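PDB 6GIO: amino acid amide racemase from Ochrobactrum anthropi, which is a pyridoxal-5'-phosphate-binding enzyme with the class III aminotransferase fold, built here as a dimer. Local coordinates for residues A54-G59 against P401-E406; R105-H110 against P274-V279. All coordinates share one frame; numbering follows the deposited sequence.

Interaction 1 of 2, residues A54-G59 against P401-E406; sequences AALGYG and PLTLTE. With EDO (1,2-ethanediol), chain H.
The carbonyl oxygen of Ala54 meets the ring of Pro401, with its closest atom, CB, 3.4 Å from Ala54 O and CG not much farther. The same oxygen accepts the N-H of Gly57, closing a type I turn over Ala54 to Gly57, so the proline lies against an oxygen whose bonding is already served from its own turn. Ala55 supplies the one hydrogen bond between 54-59 and 401-406: Leu402 N donates to Ala55 O over 2.7 Å, bent to 145° at the hydrogen and tilted from the carbonyl plane. Leu402 CB rests against this acceptor as well, 3.3 Å from Ala55 O, giving the oxygen a partly apolar surround. Leu56 contributes mostly backbone. Thr403 meets it with both branches, OG1 lying 3.7 Å from Leu56 O and CG2 4.0 Å from Leu56 CA. With chi1 at 49°, OG1 sits between the threonine's own backbone N and carbonyl carbon, and its hydrogen-bond partner is Asn34 OD1. At Gly57 the turn ends with positive phi, and Pro401 CB comes within 3.6 Å of Gly57 N. A 1,2-ethanediol molecule, probably from the crystallisation liquor, follows: its O1 donates to Gly57 O, its O2 accepts from Gly59 N over 3.0 Å, and it also bonds His60 N and Val71 O of the second subunit. Between the two glycines, Tyr58 sends its hydroxyl to Asp46 and Ser50. The pairing thus sets one type I turn against another, that of Pro401 to Leu404. Leu56 and Leu402 also pack on helix 318-339, and the two loops, following strands 43-46 and 395-398, lead into helices 61-72 and 406-424, with Thr405 as N-cap of the latter, so that the contact joins the entrances of two helices far apart in sequence.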
loop_
_atom_site.group_PDB
_atom_site.type_symbol
_atom_site.label_atom_id
_atom_site.label_comp_id
_atom_site.label_asym_id
_atom_site.label_seq_id
_atom_site.Cartn_x
_atom_site.Cartn_y
_atom_site.Cartn_z
ATOM N N ALA C 54 -9.283 2.761 -12.944
ATOM C CA ALA C 54 -10.128 2.061 -13.917
ATOM C C ALA C 54 -9.795 2.387 -15.371
ATOM O O ALA C 54 -10.643 2.866 -16.095
ATOM C CB ALA C 54 -11.620 2.328 -13.606
ATOM N N ALA C 55 -8.588 2.041 -15.829
ATOM C CA ALA C 55 -8.105 2.401 -17.160
ATOM C C ALA C 55 -8.914 1.718 -18.273
ATOM O O ALA C 55 -9.127 2.309 -19.354
ATOM C CB ALA C 55 -6.621 2.033 -17.310
ATOM N N LEU C 56 -9.347 0.480 -18.016
ATOM C CA LEU C 56 -10.159 -0.294 -18.964
ATOM C C LEU C 56 -11.610 -0.383 -18.490
ATOM O O LEU C 56 -12.364 -1.241 -18.978
ATOM C CB LEU C 56 -9.598 -1.706 -19.127
ATOM C CG LEU C 56 -8.128 -1.741 -19.555
ATOM C CD1 LEU C 56 -7.679 -3.180 -19.788
ATOM C CD2 LEU C 56 -7.909 -0.909 -20.789
ATOM N N GLY C 57 -12.012 0.467 -17.559
ATOM C CA GLY C 57 -13.401 0.445 -17.113
ATOM C C GLY C 57 -13.578 -0.664 -16.109
ATOM O O GLY C 57 -12.624 -1.017 -15.411
ATOM N N TYR C 58 -14.791 -1.217 -16.070
ATOM C CA TYR C 58 -15.249 -2.106 -15.029
ATOM C C TYR C 58 -15.737 -3.411 -15.700
ATOM O O TYR C 58 -16.450 -3.383 -16.684
ATOM C CB TYR C 58 -16.367 -1.371 -14.214
ATOM C CG TYR C 58 -15.846 -0.048 -13.650
ATOM C CD1 TYR C 58 -15.026 -0.020 -12.538
ATOM C CD2 TYR C 58 -16.136 1.158 -14.257
ATOM C CE1 TYR C 58 -14.501 1.182 -12.037
ATOM C CE2 TYR C 58 -15.610 2.365 -13.766
ATOM C CZ TYR C 58 -14.790 2.363 -12.647
ATOM O OH TYR C 58 -14.278 3.553 -12.135
ATOM N N GLY C 59 -15.343 -4.551 -15.145
ATOM C CA GLY C 59 -15.678 -5.853 -15.687
ATOM C C GLY C 59 -14.970 -6.148 -16.997
ATOM O O GLY C 59 -15.411 -6.987 -17.757
ATOM N N PRO C 401 -12.175 6.089 -18.212
ATOM C CA PRO C 401 -11.553 4.888 -18.773
ATOM C C PRO C 401 -11.134 5.114 -20.234
ATOM O O PRO C 401 -11.812 5.850 -20.993
ATOM C CB PRO C 401 -12.664 3.861 -18.676
ATOM C CG PRO C 401 -13.533 4.342 -17.563
ATOM C CD PRO C 401 -13.543 5.822 -17.739
ATOM N N LEU C 402 -10.003 4.549 -20.604
ATOM C CA LEU C 402 -9.471 4.685 -21.935
ATOM C C LEU C 402 -10.407 4.052 -22.967
ATOM O O LEU C 402 -10.278 4.284 -24.170
ATOM C CB LEU C 402 -8.105 3.995 -21.997
ATOM C CG LEU C 402 -7.012 4.617 -21.111
ATOM C CD1 LEU C 402 -5.615 4.137 -21.529
ATOM C CD2 LEU C 402 -7.052 6.120 -21.165
ATOM N N THR C 403 -11.341 3.243 -22.476
ATOM C CA THR C 403 -12.327 2.590 -23.310
ATOM C C THR C 403 -13.565 3.441 -23.555
ATOM O O THR C 403 -14.550 2.949 -24.104
ATOM C CB THR C 403 -12.763 1.273 -22.636
ATOM O OG1 THR C 403 -13.081 1.538 -21.272
ATOM C CG2 THR C 403 -11.603 0.245 -22.699
ATOM N N LEU C 404 -13.514 4.708 -23.162
ATOM C CA LEU C 404 -14.616 5.628 -23.384
ATOM C C LEU C 404 -15.029 5.637 -24.874
ATOM O O LEU C 404 -14.182 5.776 -25.773
ATOM C CB LEU C 404 -14.237 7.031 -22.911
ATOM C CG LEU C 404 -15.382 8.052 -22.843
ATOM C CD1 LEU C 404 -16.361 7.753 -21.712
ATOM C CD2 LEU C 404 -14.823 9.464 -22.731
ATOM N N THR C 405 -16.328 5.477 -25.133
ATOM C CA THR C 405 -16.817 5.435 -26.548
ATOM C C THR C 405 -17.180 6.824 -27.074
ATOM O O THR C 405 -17.356 7.778 -26.300
ATOM C CB THR C 405 -18.027 4.492 -26.725
ATOM O OG1 THR C 405 -19.166 5.018 -26.042
ATOM C CG2 THR C 405 -17.709 3.123 -26.189
ATOM N N GLU C 406 -17.300 6.946 -28.392
ATOM C CA GLU C 406 -17.718 8.229 -28.975
ATOM C C GLU C 406 -19.137 8.656 -28.588
ATOM O O GLU C 406 -19.340 9.808 -28.265
ATOM C CB GLU C 406 -17.431 8.290 -30.467
ATOM C CG GLU C 406 -15.922 8.350 -30.706
ATOM C CD GLU C 406 -15.506 8.385 -32.171
ATOM O OE1 GLU C 406 -16.072 9.177 -32.945
ATOM O OE2 GLU C 406 -14.566 7.645 -32.532
HETATM C C1 EDO H . -11.483 -4.078 -14.245
HETATM O O1 EDO H . -12.271 -3.846 -15.427
HETATM C C2 EDO H . -11.849 -5.404 -13.605
HETATM O O2 EDO H . -13.244 -5.346 -13.204
#

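Interaction 2 of 2, residues R105-H110 against P274-V279; sequences RVWFGH and PLSAVV
Trp107 and Val278 form a hydrogen-bonded pair in an antiparallel strand contact within the mixed sheet that runs from strand 104-109, outermost within the chain, through its neighbour 276-281 to 164-167; backbone bonds from Val106 reach on to the second subunit. Trp107 N donates to Val278 O over 3.1 Å, in the carbonyl plane, and Val278 N returns a bond to Trp107 O. In the second such pair, Gly109 with Ser276, lengths and angles at the hydrogen are similar, but Gly109 N and Ser276 N each approach from well above the plane of the acceptor carbonyl (58° and 64° out of it). On the face of the sheet that bears Trp107, Val278 and Ser276, Trp107 CE3 meets Val278 CG2 at 3.8 Å. The indole, swung anti to its backbone N (chi1 168°), reaches forward along its own strand, bringing Gly109 N over one ring face, 3.5 Å above the indole plane and offset toward the rim; its NE1 donates to Val292 O. Ser276 OG, bonded to Asp114, lies only 3.3 Å from Gly109 CA, tight packing on the side where glycine carries no side chain. On the face that bears Phe108 and Ala277, Phe108 points its CD1 edge at Ser276 O, 3.5 Å away, while Leu275 CD1 and Ala277 CB approach the ring obliquely and helix 85-97 packs beyond. At the strand end, a water lying in the His110 ring plane joins ND1, at 2.7 Å, to Pro274 O, to which it donates. A seven-stranded sheet in which one strand, here 276-281, runs antiparallel to the rest, next to the edge strand, is characteristic of the large domain of fold-type I pyridoxal-phosphate enzymes.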
loop_
_atom_site.group_PDB
_atom_site.type_symbol
_atom_site.label_atom_id
_atom_site.label_comp_id
_atom_site.label_asym_id
_atom_site.label_seq_id
_atom_site.Cartn_x
_atom_site.Cartn_y
_atom_site.Cartn_z
ATOM N N ARG C 105 16.092 -2.399 -12.945
ATOM C CA ARG C 105 15.246 -3.346 -12.218
ATOM C C ARG C 105 13.955 -2.647 -11.779
ATOM O O ARG C 105 13.838 -1.394 -11.799
ATOM C CB ARG C 105 15.953 -3.874 -10.984
ATOM C CG ARG C 105 17.313 -4.506 -11.231
ATOM C CD ARG C 105 17.178 -5.852 -11.902
ATOM N NE ARG C 105 18.427 -6.581 -12.041
ATOM C CZ ARG C 105 19.290 -6.471 -13.052
ATOM N NH1 ARG C 105 19.061 -5.631 -14.036
ATOM N NH2 ARG C 105 20.396 -7.223 -13.074
ATOM N N VAL C 106 13.030 -3.498 -11.331
ATOM C CA VAL C 106 11.671 -3.125 -10.993
ATOM C C VAL C 106 11.335 -3.544 -9.566
ATOM O O VAL C 106 11.612 -4.666 -9.144
ATOM C CB VAL C 106 10.707 -3.831 -11.911
ATOM C CG1 VAL C 106 9.288 -3.304 -11.696
ATOM C CG2 VAL C 106 11.182 -3.629 -13.340
ATOM N N TRP C 107 10.780 -2.623 -8.817
ATOM C CA TRP C 107 10.238 -2.919 -7.508
ATOM C C TRP C 107 8.774 -2.748 -7.664
ATOM O O TRP C 107 8.362 -1.870 -8.353
ATOM C CB TRP C 107 10.779 -1.890 -6.506
ATOM C CG TRP C 107 10.150 -1.821 -5.151
ATOM C CD1 TRP C 107 10.613 -2.406 -4.029
ATOM C CD2 TRP C 107 8.991 -1.038 -4.761
ATOM N NE1 TRP C 107 9.799 -2.080 -2.963
ATOM C CE2 TRP C 107 8.809 -1.228 -3.382
ATOM C CE3 TRP C 107 8.086 -0.199 -5.454
ATOM C CZ2 TRP C 107 7.773 -0.609 -2.658
ATOM C CZ3 TRP C 107 7.018 0.408 -4.709
ATOM C CH2 TRP C 107 6.891 0.177 -3.336
ATOM N N PHE C 108 7.990 -3.544 -6.959
ATOM C CA PHE C 108 6.531 -3.404 -6.932
ATOM C C PHE C 108 5.965 -2.977 -5.596
ATOM O O PHE C 108 6.482 -3.367 -4.547
ATOM C CB PHE C 108 5.895 -4.744 -7.275
ATOM C CG PHE C 108 6.021 -5.113 -8.720
ATOM C CD1 PHE C 108 5.342 -4.382 -9.703
ATOM C CD2 PHE C 108 6.855 -6.170 -9.112
ATOM C CE1 PHE C 108 5.474 -4.697 -11.045
ATOM C CE2 PHE C 108 6.956 -6.516 -10.452
ATOM C CZ PHE C 108 6.288 -5.773 -11.426
ATOM N N GLY C 109 4.844 -2.248 -5.630
ATOM C CA GLY C 109 4.148 -1.897 -4.394
ATOM C C GLY C 109 2.674 -1.872 -4.663
ATOM O O GLY C 109 2.211 -2.487 -5.636
ATOM N N HIS C 110 1.934 -1.205 -3.792
ATOM C CA HIS C 110 0.468 -1.169 -3.906
ATOM C C HIS C 110 -0.114 0.123 -4.331
ATOM O O HIS C 110 -1.292 0.162 -4.689
ATOM C CB HIS C 110 -0.144 -1.443 -2.558
ATOM C CG HIS C 110 0.347 -2.686 -1.945
ATOM N ND1 HIS C 110 0.163 -3.919 -2.540
ATOM C CD2 HIS C 110 1.011 -2.907 -0.789
ATOM C CE1 HIS C 110 0.662 -4.850 -1.748
ATOM N NE2 HIS C 110 1.212 -4.262 -0.701
ATOM N N PRO C 274 -4.960 -2.852 -6.624
ATOM C CA PRO C 274 -3.863 -2.026 -6.137
ATOM C C PRO C 274 -2.519 -2.478 -6.679
ATOM O O PRO C 274 -2.080 -3.569 -6.358
ATOM C CB PRO C 274 -3.887 -2.280 -4.631
ATOM C CG PRO C 274 -5.255 -2.783 -4.351
ATOM C CD PRO C 274 -5.550 -3.650 -5.539
ATOM N N LEU C 275 -1.870 -1.659 -7.484
ATOM C CA LEU C 275 -0.525 -2.003 -7.955
ATOM C C LEU C 275 0.262 -0.733 -8.318
ATOM O O LEU C 275 -0.245 0.183 -9.047
ATOM C CB LEU C 275 -0.648 -2.905 -9.186
ATOM C CG LEU C 275 0.581 -3.268 -10.039
ATOM C CD1 LEU C 275 1.514 -4.159 -9.248
ATOM C CD2 LEU C 275 0.136 -4.002 -11.288
ATOM N N SER C 276 1.520 -0.699 -7.871
ATOM C CA SER C 276 2.443 0.361 -8.267
ATOM C C SER C 276 3.790 -0.247 -8.656
ATOM O O SER C 276 4.047 -1.433 -8.405
ATOM C CB SER C 276 2.616 1.373 -7.140
ATOM O OG SER C 276 3.310 0.847 -5.985
ATOM N N ALA C 277 4.647 0.558 -9.260
ATOM C CA ALA C 277 5.991 0.099 -9.591
ATOM C C ALA C 277 6.972 1.227 -9.711
ATOM O O ALA C 277 6.583 2.344 -10.028
ATOM C CB ALA C 277 6.002 -0.730 -10.848
ATOM N N VAL C 278 8.249 0.898 -9.489
ATOM C CA VAL C 278 9.358 1.808 -9.690
ATOM C C VAL C 278 10.354 1.130 -10.634
ATOM O O VAL C 278 10.806 -0.010 -10.417
ATOM C CB VAL C 278 10.065 2.162 -8.368
ATOM C CG1 VAL C 278 11.264 3.066 -8.605
ATOM C CG2 VAL C 278 9.106 2.857 -7.410
ATOM N N VAL C 279 10.680 1.812 -11.712
ATOM C CA VAL C 279 11.669 1.280 -12.683
ATOM C C VAL C 279 12.849 2.193 -12.547
ATOM O O VAL C 279 12.679 3.397 -12.592
ATOM C CB VAL C 279 11.141 1.305 -14.142
ATOM C CG1 VAL C 279 12.205 0.868 -15.132
ATOM C CG2 VAL C 279 9.955 0.382 -14.251
HETATM O O HOH W 1 -0.533 -5.194 -4.836
#

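Overall arrangement
The two contacts illustrate how one chain closes a fold over very different sequence spans: interaction 2 falls within the stretch that interaction 1 brackets, yet their centres are 23 Å apart and their nearest atoms about 9 Å, with no touch. Their distances to the cofactor also differ. The side chain of His110, in interaction 2, is about 6 Å from a bound pyridoxal-5'-phosphate, and this residue directly precedes the Ser111-Gly112-Ser113 part of the cofactor pocket. Interaction 1 lies farther off, the side chain of Ala54 being about 13 Å from a bound cofactor. Both contacts reach the second subunit: Tyr58 packs on its Gly76, and His110 on its Pro274.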